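Local coordinates for protein purine nucleoside phosphorylase (Thermus thermophilus, PDB 1ODK) that probably catalyses the reversible phosphorolysis of purine nucleosides, splitting the glycosidic bond with phosphate to release the base and ribose 1-phosphate, at residues B[87-98]-B[171-182]; B[102-113]-B[146-157]. One frame throughout, in Å; residues are numbered along the deposited sequence.

Contact 1 of 2, residues B[87-98]-B[171-182]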
loop_
_atom_site.group_PDB
_atom_site.type_symbol
_atom_site.label_atom_id
_atom_site.label_comp_id
_atom_site.label_asym_id
_atom_site.label_seq_id
_atom_site.Cartn_x
_atom_site.Cartn_y
_atom_site.Cartn_z
ATOM N N ARG B 87 -17.420 -8.913 23.551
ATOM C CA ARG B 87 -16.662 -7.787 24.064
ATOM C C ARG B 87 -17.627 -6.768 24.654
ATOM O O ARG B 87 -18.677 -6.481 24.079
ATOM C CB ARG B 87 -15.843 -7.114 22.950
ATOM C CG ARG B 87 -15.311 -5.723 23.333
ATOM C CD ARG B 87 -14.301 -5.187 22.321
ATOM N NE ARG B 87 -14.197 -3.725 22.358
ATOM C CZ ARG B 87 -13.764 -3.020 23.398
ATOM N NH1 ARG B 87 -13.378 -3.634 24.513
ATOM N NH2 ARG B 87 -13.732 -1.695 23.327
ATOM N N VAL B 88 -17.279 -6.252 25.825
ATOM C CA VAL B 88 -18.070 -5.219 26.472
ATOM C C VAL B 88 -17.047 -4.154 26.822
ATOM O O VAL B 88 -16.093 -4.411 27.557
ATOM C CB VAL B 88 -18.780 -5.718 27.758
ATOM C CG1 VAL B 88 -19.916 -6.661 27.386
ATOM C CG2 VAL B 88 -17.787 -6.413 28.687
ATOM N N GLY B 89 -17.220 -2.963 26.270
ATOM C CA GLY B 89 -16.260 -1.918 26.554
ATOM C C GLY B 89 -16.797 -0.530 26.315
ATOM O O GLY B 89 -18.006 -0.331 26.178
ATOM N N THR B 90 -15.880 0.428 26.266
ATOM C CA THR B 90 -16.222 1.822 26.052
ATOM C C THR B 90 -15.777 2.264 24.666
ATOM O O THR B 90 -14.932 1.624 24.039
ATOM C CB THR B 90 -15.540 2.708 27.090
ATOM O OG1 THR B 90 -14.143 2.396 27.120
ATOM C CG2 THR B 90 -16.144 2.472 28.469
ATOM N N ALA B 91 -16.354 3.361 24.193
ATOM C CA ALA B 91 -16.015 3.880 22.876
ATOM C C ALA B 91 -16.182 5.391 22.833
ATOM O O ALA B 91 -16.989 5.960 23.571
ATOM C CB ALA B 91 -16.895 3.225 21.813
ATOM N N GLY B 92 -15.394 6.029 21.972
ATOM C CA GLY B 92 -15.464 7.469 21.816
ATOM C C GLY B 92 -16.324 7.786 20.610
ATOM O O GLY B 92 -16.010 7.374 19.491
ATOM N N ALA B 93 -17.419 8.504 20.837
ATOM C CA ALA B 93 -18.333 8.851 19.758
ATOM C C ALA B 93 -17.643 9.660 18.664
ATOM O O ALA B 93 -16.890 10.591 18.947
ATOM C CB ALA B 93 -19.521 9.629 20.308
ATOM N N ALA B 94 -17.904 9.287 17.414
ATOM C CA ALA B 94 -17.331 9.986 16.268
ATOM C C ALA B 94 -18.337 11.030 15.799
ATOM O O ALA B 94 -17.970 12.034 15.193
ATOM C CB ALA B 94 -17.038 9.000 15.140
ATOM N N SER B 95 -19.609 10.777 16.093
ATOM C CA SER B 95 -20.696 11.672 15.708
ATOM C C SER B 95 -21.182 12.468 16.913
ATOM O O SER B 95 -20.949 12.088 18.063
ATOM C CB SER B 95 -21.874 10.865 15.152
ATOM O OG SER B 95 -21.436 9.807 14.315
ATOM N N SER B 96 -21.868 13.571 16.643
ATOM C CA SER B 96 -22.410 14.406 17.704
ATOM C C SER B 96 -23.759 13.828 18.116
ATOM O O SER B 96 -24.310 14.181 19.158
ATOM C CB SER B 96 -22.598 15.839 17.205
ATOM O OG SER B 96 -23.500 15.875 16.110
ATOM N N ASP B 97 -24.283 12.930 17.287
ATOM C CA ASP B 97 -25.575 12.307 17.547
ATOM C C ASP B 97 -25.526 11.351 18.736
ATOM O O ASP B 97 -26.521 11.181 19.440
ATOM C CB ASP B 97 -26.057 11.563 16.296
ATOM C CG ASP B 97 -27.544 11.242 16.342
ATOM O OD1 ASP B 97 -28.062 10.684 15.350
ATOM O OD2 ASP B 97 -28.196 11.549 17.366
ATOM N N LEU B 98 -24.371 10.731 18.961
ATOM C CA LEU B 98 -24.214 9.801 20.075
ATOM C C LEU B 98 -23.868 10.526 21.368
ATOM O O LEU B 98 -22.982 11.382 21.399
ATOM C CB LEU B 98 -23.126 8.766 19.768
ATOM C CG LEU B 98 -23.498 7.613 18.835
ATOM C CD1 LEU B 98 -22.271 6.760 18.561
ATOM C CD2 LEU B 98 -24.591 6.774 19.472
ATOM N N ALA B 171 -17.303 9.395 10.327
ATOM C CA ALA B 171 -18.731 9.292 10.616
ATOM C C ALA B 171 -19.540 9.419 9.326
ATOM O O ALA B 171 -20.622 8.847 9.205
ATOM C CB ALA B 171 -19.157 10.372 11.609
ATOM N N ARG B 172 -19.009 10.166 8.363
ATOM C CA ARG B 172 -19.699 10.342 7.091
ATOM C C ARG B 172 -19.713 9.029 6.320
ATOM O O ARG B 172 -20.440 8.882 5.339
ATOM C CB ARG B 172 -19.038 11.451 6.263
ATOM C CG ARG B 172 -19.231 12.844 6.863
ATOM C CD ARG B 172 -18.944 13.948 5.850
ATOM N NE ARG B 172 -17.516 14.175 5.640
ATOM C CZ ARG B 172 -16.749 14.907 6.443
ATOM N NH1 ARG B 172 -17.271 15.491 7.515
ATOM N NH2 ARG B 172 -15.459 15.061 6.172
ATOM N N TYR B 173 -18.914 8.067 6.780
ATOM C CA TYR B 173 -18.857 6.755 6.150
ATOM C C TYR B 173 -19.536 5.694 7.019
ATOM O O TYR B 173 -19.368 4.496 6.799
ATOM C CB TYR B 173 -17.405 6.372 5.858
ATOM C CG TYR B 173 -16.820 7.181 4.727
ATOM C CD1 TYR B 173 -16.808 6.689 3.424
ATOM C CD2 TYR B 173 -16.343 8.474 4.947
ATOM C CE1 TYR B 173 -16.341 7.463 2.364
ATOM C CE2 TYR B 173 -15.875 9.261 3.893
ATOM C CZ TYR B 173 -15.878 8.748 2.605
ATOM O OH TYR B 173 -15.436 9.527 1.560
ATOM N N GLY B 174 -20.300 6.149 8.011
ATOM C CA GLY B 174 -21.026 5.229 8.871
ATOM C C GLY B 174 -20.432 4.869 10.221
ATOM O O GLY B 174 -21.080 4.167 11.004
ATOM N N VAL B 175 -19.218 5.332 10.514
ATOM C CA VAL B 175 -18.599 5.015 11.799
ATOM C C VAL B 175 -19.284 5.781 12.922
ATOM O O VAL B 175 -19.347 7.008 12.909
ATOM C CB VAL B 175 -17.092 5.353 11.808
ATOM C CG1 VAL B 175 -16.498 5.079 13.203
ATOM C CG2 VAL B 175 -16.375 4.525 10.752
ATOM N N LEU B 176 -19.797 5.048 13.899
ATOM C CA LEU B 176 -20.490 5.669 15.020
ATOM C C LEU B 176 -19.537 6.085 16.127
ATOM O O LEU B 176 -19.734 7.116 16.762
ATOM C CB LEU B 176 -21.519 4.701 15.595
ATOM C CG LEU B 176 -22.599 4.200 14.639
ATOM C CD1 LEU B 176 -23.463 3.172 15.349
ATOM C CD2 LEU B 176 -23.440 5.374 14.153
ATOM N N ALA B 177 -18.510 5.274 16.357
ATOM C CA ALA B 177 -17.548 5.550 17.414
ATOM C C ALA B 177 -16.266 4.759 17.184
ATOM O O ALA B 177 -16.220 3.871 16.330
ATOM C CB ALA B 177 -18.156 5.176 18.770
ATOM N N PHE B 178 -15.236 5.090 17.957
ATOM C CA PHE B 178 -13.942 4.427 17.872
ATOM C C PHE B 178 -13.634 3.642 19.142
ATOM O O PHE B 178 -13.905 4.096 20.249
ATOM C CB PHE B 178 -12.811 5.447 17.676
ATOM C CG PHE B 178 -12.786 6.082 16.322
ATOM C CD1 PHE B 178 -13.764 6.997 15.949
ATOM C CD2 PHE B 178 -11.784 5.757 15.415
ATOM C CE1 PHE B 178 -13.747 7.583 14.684
ATOM C CE2 PHE B 178 -11.756 6.338 14.146
ATOM C CZ PHE B 178 -12.741 7.252 13.783
ATOM N N GLU B 179 -13.068 2.454 18.970
ATOM C CA GLU B 179 -12.662 1.634 20.103
ATOM C C GLU B 179 -11.376 0.940 19.649
ATOM O O GLU B 179 -10.828 1.312 18.608
ATOM C CB GLU B 179 -13.775 0.658 20.522
ATOM C CG GLU B 179 -14.427 -0.114 19.406
ATOM C CD GLU B 179 -13.618 -1.316 19.003
ATOM O OE1 GLU B 179 -13.470 -2.236 19.835
ATOM O OE2 GLU B 179 -13.128 -1.335 17.859
ATOM N N MET B 180 -10.879 -0.046 20.383
ATOM C CA MET B 180 -9.601 -0.639 19.987
ATOM C C MET B 180 -9.490 -2.158 20.070
ATOM O O MET B 180 -8.392 -2.680 20.276
ATOM C CB MET B 180 -8.489 -0.018 20.849
ATOM C CG MET B 180 -8.435 1.515 20.807
ATOM S SD MET B 180 -7.298 2.231 22.036
ATOM C CE MET B 180 -5.728 1.675 21.370
ATOM N N GLU B 181 -10.590 -2.879 19.894
ATOM C CA GLU B 181 -10.511 -4.331 20.015
ATOM C C GLU B 181 -11.400 -5.153 19.086
ATOM O O GLU B 181 -11.034 -6.259 18.683
ATOM C CB GLU B 181 -10.828 -4.738 21.461
ATOM C CG GLU B 181 -9.810 -4.287 22.510
ATOM C CD GLU B 181 -9.964 -2.838 22.949
ATOM O OE1 GLU B 181 -9.064 -2.357 23.667
ATOM O OE2 GLU B 181 -10.973 -2.181 22.597
ATOM N N ALA B 182 -12.565 -4.612 18.754
ATOM C CA ALA B 182 -13.548 -5.315 17.937
ATOM C C ALA B 182 -13.090 -6.001 16.652
ATOM O O ALA B 182 -13.407 -7.169 16.429
ATOM C CB ALA B 182 -14.716 -4.378 17.629
#
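Ala94 presses its CB against the rim of the Phe178 ring, in the ring plane, 3.6 Å from CE1 of Phe178. It is a small knob with Ala171 and Val175 beside it. Four residues on, past the loop, Leu98 crosses Leu176 at about a right angle and lays CD1 3.1 Å from the carbonyl O of Leu176, the same CD1 also lying near Ala177 CB. The middle is built for closeness: Ala177 sets its CB 3.2 Å from the carbonyl O of Gly92, and Ala91 CB fits alongside at 3.8 Å from Ala177 CB. With small residues on both strands, the CA atoms of Ala93 and Ala177 come within 4.1 Å. Gly92 and Phe178 form an antiparallel hydrogen-bonded pair, with Ala94 N donating to Leu176 O beyond it.

At the other end the filler is polar. Arg87 has CG anti to its backbone N (chi1 165°) and an extended chain, which carries NE to Glu179 OE1 at 3.0 Å, the guanidinium and carboxylate planes 51° apart. That oxygen also accepts from the backbone N of Glu181 and of Ala182, while Glu179 OE2 probably bonds to Ser155 OG, though the contact is unusually short. Glu181 bends over one guanidinium face; its OE2 lies 2.9 Å from Arg87 NH2, a charge contact without an N-H aimed at it, and its OE1 takes the N-H of Gly66. The network lies where strand 175-179 runs out before helix 182-192, consistent with the phosphate and ribose pocket of hexameric relatives, which an arginine and a Met-Glu pair line.

Contact 2 of 2, residues B[102-113]-B[146-157]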
loop_
_atom_site.group_PDB
_atom_site.type_symbol
_atom_site.label_atom_id
_atom_site.label_comp_id
_atom_site.label_asym_id
_atom_site.label_seq_id
_atom_site.Cartn_x
_atom_site.Cartn_y
_atom_site.Cartn_z
ATOM N N GLU B 102 -24.822 6.036 26.021
ATOM C CA GLU B 102 -25.611 5.345 25.011
ATOM C C GLU B 102 -24.876 4.060 24.620
ATOM O O GLU B 102 -23.649 3.989 24.698
ATOM C CB GLU B 102 -25.795 6.244 23.784
ATOM C CG GLU B 102 -27.032 5.917 22.962
ATOM C CD GLU B 102 -27.256 6.903 21.830
ATOM O OE1 GLU B 102 -26.844 8.077 21.974
ATOM O OE2 GLU B 102 -27.855 6.510 20.805
ATOM N N LEU B 103 -25.620 3.043 24.211
ATOM C CA LEU B 103 -25.003 1.781 23.833
ATOM C C LEU B 103 -24.906 1.632 22.323
ATOM O O LEU B 103 -25.696 2.210 21.573
ATOM C CB LEU B 103 -25.802 0.606 24.402
ATOM C CG LEU B 103 -26.050 0.602 25.914
ATOM C CD1 LEU B 103 -26.777 -0.675 26.292
ATOM C CD2 LEU B 103 -24.723 0.713 26.673
ATOM N N ILE B 104 -23.924 0.857 21.883
ATOM C CA ILE B 104 -23.742 0.596 20.465
ATOM C C ILE B 104 -23.558 -0.898 20.263
ATOM O O ILE B 104 -22.652 -1.501 20.850
ATOM C CB ILE B 104 -22.485 1.294 19.900
ATOM C CG1 ILE B 104 -22.640 2.814 19.960
ATOM C CG2 ILE B 104 -22.255 0.844 18.460
ATOM C CD1 ILE B 104 -21.365 3.572 19.574
ATOM N N VAL B 105 -24.436 -1.509 19.472
ATOM C CA VAL B 105 -24.293 -2.928 19.168
ATOM C C VAL B 105 -23.507 -2.916 17.866
ATOM O O VAL B 105 -24.015 -2.468 16.834
ATOM C CB VAL B 105 -25.643 -3.624 18.930
ATOM C CG1 VAL B 105 -25.399 -5.078 18.522
ATOM C CG2 VAL B 105 -26.485 -3.572 20.200
ATOM N N ALA B 106 -22.272 -3.399 17.922
ATOM C CA ALA B 106 -21.395 -3.387 16.758
ATOM C C ALA B 106 -21.795 -4.321 15.629
ATOM O O ALA B 106 -21.668 -5.539 15.739
ATOM C CB ALA B 106 -19.954 -3.676 17.192
ATOM N N GLN B 107 -22.259 -3.736 14.531
ATOM C CA GLN B 107 -22.660 -4.517 13.367
ATOM C C GLN B 107 -21.410 -4.938 12.600
ATOM O O GLN B 107 -21.400 -5.951 11.892
ATOM C CB GLN B 107 -23.579 -3.680 12.468
ATOM C CG GLN B 107 -23.798 -4.274 11.086
ATOM C CD GLN B 107 -24.682 -3.403 10.210
ATOM O OE1 GLN B 107 -24.650 -2.175 10.305
ATOM N NE2 GLN B 107 -25.470 -4.038 9.344
ATOM N N GLY B 108 -20.351 -4.153 12.756
ATOM C CA GLY B 108 -19.095 -4.446 12.094
ATOM C C GLY B 108 -18.030 -3.518 12.645
ATOM O O GLY B 108 -18.343 -2.590 13.388
ATOM N N ALA B 109 -16.773 -3.760 12.291
ATOM C CA ALA B 109 -15.689 -2.914 12.774
ATOM C C ALA B 109 -14.692 -2.582 11.670
ATOM O O ALA B 109 -14.083 -3.477 11.094
ATOM C CB ALA B 109 -14.969 -3.598 13.931
ATOM N N VAL B 110 -14.541 -1.296 11.366
ATOM C CA VAL B 110 -13.583 -0.875 10.344
ATOM C C VAL B 110 -12.212 -1.239 10.907
ATOM O O VAL B 110 -11.852 -0.813 12.001
ATOM C CB VAL B 110 -13.674 0.646 10.083
ATOM C CG1 VAL B 110 -12.560 1.095 9.147
ATOM C CG2 VAL B 110 -15.028 0.976 9.469
ATOM N N PRO B 111 -11.435 -2.049 10.170
ATOM C CA PRO B 111 -10.112 -2.449 10.656
ATOM C C PRO B 111 -8.982 -1.449 10.424
ATOM O O PRO B 111 -8.261 -1.535 9.431
ATOM C CB PRO B 111 -9.881 -3.770 9.939
ATOM C CG PRO B 111 -10.480 -3.503 8.587
ATOM C CD PRO B 111 -11.760 -2.724 8.896
ATOM N N LEU B 112 -8.825 -0.509 11.351
ATOM C CA LEU B 112 -7.762 0.488 11.249
ATOM C C LEU B 112 -6.565 0.050 12.093
ATOM O O LEU B 112 -5.677 0.849 12.391
ATOM C CB LEU B 112 -8.256 1.848 11.748
ATOM C CG LEU B 112 -9.464 2.460 11.037
ATOM C CD1 LEU B 112 -9.747 3.833 11.633
ATOM C CD2 LEU B 112 -9.187 2.571 9.543
ATOM N N ASP B 113 -6.548 -1.229 12.458
ATOM C CA ASP B 113 -5.495 -1.790 13.303
ATOM C C ASP B 113 -4.516 -2.706 12.562
ATOM O O ASP B 113 -4.855 -3.308 11.541
ATOM C CB ASP B 113 -6.136 -2.583 14.440
ATOM C CG ASP B 113 -6.766 -3.866 13.954
ATOM O OD1 ASP B 113 -6.317 -4.943 14.398
ATOM O OD2 ASP B 113 -7.700 -3.799 13.124
ATOM N N TYR B 146 -32.828 0.335 26.853
ATOM C CA TYR B 146 -31.797 1.354 27.047
ATOM C C TYR B 146 -31.445 2.006 25.713
ATOM O O TYR B 146 -31.366 1.327 24.692
ATOM C CB TYR B 146 -30.530 0.736 27.652
ATOM C CG TYR B 146 -30.743 0.022 28.968
ATOM C CD1 TYR B 146 -31.357 0.665 30.041
ATOM C CD2 TYR B 146 -30.309 -1.294 29.146
ATOM C CE1 TYR B 146 -31.537 0.015 31.261
ATOM C CE2 TYR B 146 -30.482 -1.953 30.360
ATOM C CZ TYR B 146 -31.098 -1.293 31.415
ATOM O OH TYR B 146 -31.274 -1.942 32.618
ATOM N N PRO B 147 -31.238 3.332 25.703
ATOM C CA PRO B 147 -30.892 4.031 24.462
ATOM C C PRO B 147 -29.691 3.364 23.798
ATOM O O PRO B 147 -28.659 3.149 24.440
ATOM C CB PRO B 147 -30.575 5.441 24.945
ATOM C CG PRO B 147 -31.526 5.606 26.087
ATOM C CD PRO B 147 -31.391 4.288 26.814
ATOM N N HIS B 148 -29.822 3.040 22.518
ATOM C CA HIS B 148 -28.738 2.380 21.803
ATOM C C HIS B 148 -28.803 2.611 20.306
ATOM O O HIS B 148 -29.818 3.061 19.775
ATOM C CB HIS B 148 -28.787 0.874 22.054
ATOM C CG HIS B 148 -29.995 0.213 21.468
ATOM N ND1 HIS B 148 -31.264 0.410 21.966
ATOM C CD2 HIS B 148 -30.133 -0.606 20.398
ATOM C CE1 HIS B 148 -32.134 -0.259 21.227
ATOM N NE2 HIS B 148 -31.472 -0.883 20.269
ATOM N N ARG B 149 -27.705 2.285 19.635
ATOM C CA ARG B 149 -27.597 2.405 18.188
ATOM C C ARG B 149 -27.003 1.096 17.676
ATOM O O ARG B 149 -26.357 0.359 18.424
ATOM C CB ARG B 149 -26.685 3.580 17.803
ATOM C CG ARG B 149 -27.219 4.964 18.171
ATOM C CD ARG B 149 -28.497 5.288 17.410
ATOM N NE ARG B 149 -28.295 5.215 15.965
ATOM C CZ ARG B 149 -27.608 6.107 15.256
ATOM N NH1 ARG B 149 -27.056 7.156 15.854
ATOM N NH2 ARG B 149 -27.450 5.933 13.950
ATOM N N VAL B 150 -27.235 0.803 16.403
ATOM C CA VAL B 150 -26.713 -0.407 15.794
ATOM C C VAL B 150 -25.947 0.000 14.536
ATOM O O VAL B 150 -26.498 0.637 13.635
ATOM C CB VAL B 150 -27.857 -1.379 15.423
ATOM C CG1 VAL B 150 -27.290 -2.658 14.826
ATOM C CG2 VAL B 150 -28.686 -1.697 16.665
ATOM N N GLY B 151 -24.668 -0.349 14.485
ATOM C CA GLY B 151 -23.884 0.019 13.323
ATOM C C GLY B 151 -22.395 -0.214 13.443
ATOM O O GLY B 151 -21.927 -1.029 14.242
ATOM N N LEU B 152 -21.647 0.527 12.637
ATOM C CA LEU B 152 -20.200 0.398 12.597
ATOM C C LEU B 152 -19.421 1.142 13.659
ATOM O O LEU B 152 -19.801 2.231 14.093
ATOM C CB LEU B 152 -19.666 0.879 11.245
ATOM C CG LEU B 152 -19.984 0.096 9.976
ATOM C CD1 LEU B 152 -19.447 0.877 8.777
ATOM C CD2 LEU B 152 -19.361 -1.296 10.056
ATOM N N VAL B 153 -18.311 0.532 14.060
ATOM C CA VAL B 153 -17.379 1.159 14.978
ATOM C C VAL B 153 -16.084 1.034 14.190
ATOM O O VAL B 153 -16.039 0.342 13.171
ATOM C CB VAL B 153 -17.232 0.407 16.342
ATOM C CG1 VAL B 153 -18.541 0.468 17.118
ATOM C CG2 VAL B 153 -16.788 -1.038 16.119
ATOM N N ALA B 154 -15.044 1.724 14.629
ATOM C CA ALA B 154 -13.754 1.626 13.966
ATOM C C ALA B 154 -12.770 1.212 15.048
ATOM O O ALA B 154 -12.723 1.834 16.109
ATOM C CB ALA B 154 -13.350 2.981 13.365
ATOM N N SER B 155 -12.017 0.145 14.791
ATOM C CA SER B 155 -11.015 -0.337 15.736
ATOM C C SER B 155 -9.672 0.261 15.309
ATOM O O SER B 155 -9.159 -0.047 14.228
ATOM C CB SER B 155 -10.937 -1.870 15.705
ATOM O OG SER B 155 -12.187 -2.465 16.022
ATOM N N GLU B 156 -9.103 1.112 16.155
ATOM C CA GLU B 156 -7.834 1.761 15.834
ATOM C C GLU B 156 -6.708 1.358 16.779
ATOM O O GLU B 156 -6.951 0.763 17.832
ATOM C CB GLU B 156 -8.011 3.276 15.888
ATOM C CG GLU B 156 -8.441 3.761 17.252
ATOM C CD GLU B 156 -8.525 5.261 17.335
ATOM O OE1 GLU B 156 -8.966 5.768 18.385
ATOM O OE2 GLU B 156 -8.144 5.930 16.352
ATOM N N ASP B 157 -5.482 1.707 16.395
ATOM C CA ASP B 157 -4.279 1.403 17.173
ATOM C C ASP B 157 -3.755 2.602 17.960
ATOM O O ASP B 157 -3.325 2.456 19.104
ATOM C CB ASP B 157 -3.150 0.924 16.249
ATOM C CG ASP B 157 -3.266 -0.543 15.882
ATOM O OD1 ASP B 157 -2.547 -0.972 14.954
ATOM O OD2 ASP B 157 -4.058 -1.267 16.519
HETATM O O HOH W 1 -30.686 6.011 20.638
#
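Leu112 lies against the far end of strand 152-156, where its CB, CG and CD1 each find a partner. CB sits 3.2 Å from the carbonyl O of Ser155, the same oxygen that accepts the Leu112 N-H. CG, on the backbone N side (chi1 -59°), is still only 4.1 Å from Ser155 O. Beyond it CD1 reaches Ala154 CB, also at 4.1 Å, which in turn rests on Val110. The opposite face belongs to Val153: its CG2 meets Ala109 CB at 3.8 Å, and its CG1 slides past Ile104 CG2.

Both chains turn a corner, at Gln107 and Gly151, so the parallel pairing of 103-106 with 148-150 gives way to that of 108-112 with 152-156. Gln107 N bridges the bend, reaching Gly151 O at 2.7 Å from 40° above the carbonyl plane, while its amide is held by Pro129 and Arg190 of the second subunit. At the outer end the Glu102 carboxylate puts OE2 3.1 Å from Arg149 CG, its charge not in contact with the guanidinium; a water links that OE2 to His148 O, and OE1 is bonded to Ala99 N.

At the inner end Asp157 turns its carboxylate against the CA and CB of Asp113, OD2 3.2 Å from Asp113 CB, and OD1 accepts the N-H of Gly114 at the start of helix 114-120. With an alanine in place of Asp157, that N-H would probably lose its acceptor and the backbone beside Asp113 would be set free to shift. Asp113 OD1 and Asp157 OD2 are 4.8 Å apart, and these like charges would probably repel each other, an effect likely eased by the hydroxyls of Thr67, Thr116 and Ser183 on Asp113 and the Gly114 N-H on Asp157.

Both contacts are buried in the core of one mixed sheet, their centres about 5 Å apart, and strands 175-179 and 152-156 are neighbours in it; along the chain contact 2 sits inside the loop that contact 1 closes. Contact 2 is parallel and long, mostly aliphatic, with its Glu102 end more open to solvent and its bend reaching the second subunit. Contact 1 is antiparallel and short, with small residues in the middle, larger apolar ones at one end and an ion network at the other. They meet where Leu176 N probably bonds to Leu152 O, and the ion network of contact 1 reaches contact 2 through Ser155. Both touch the third subunit.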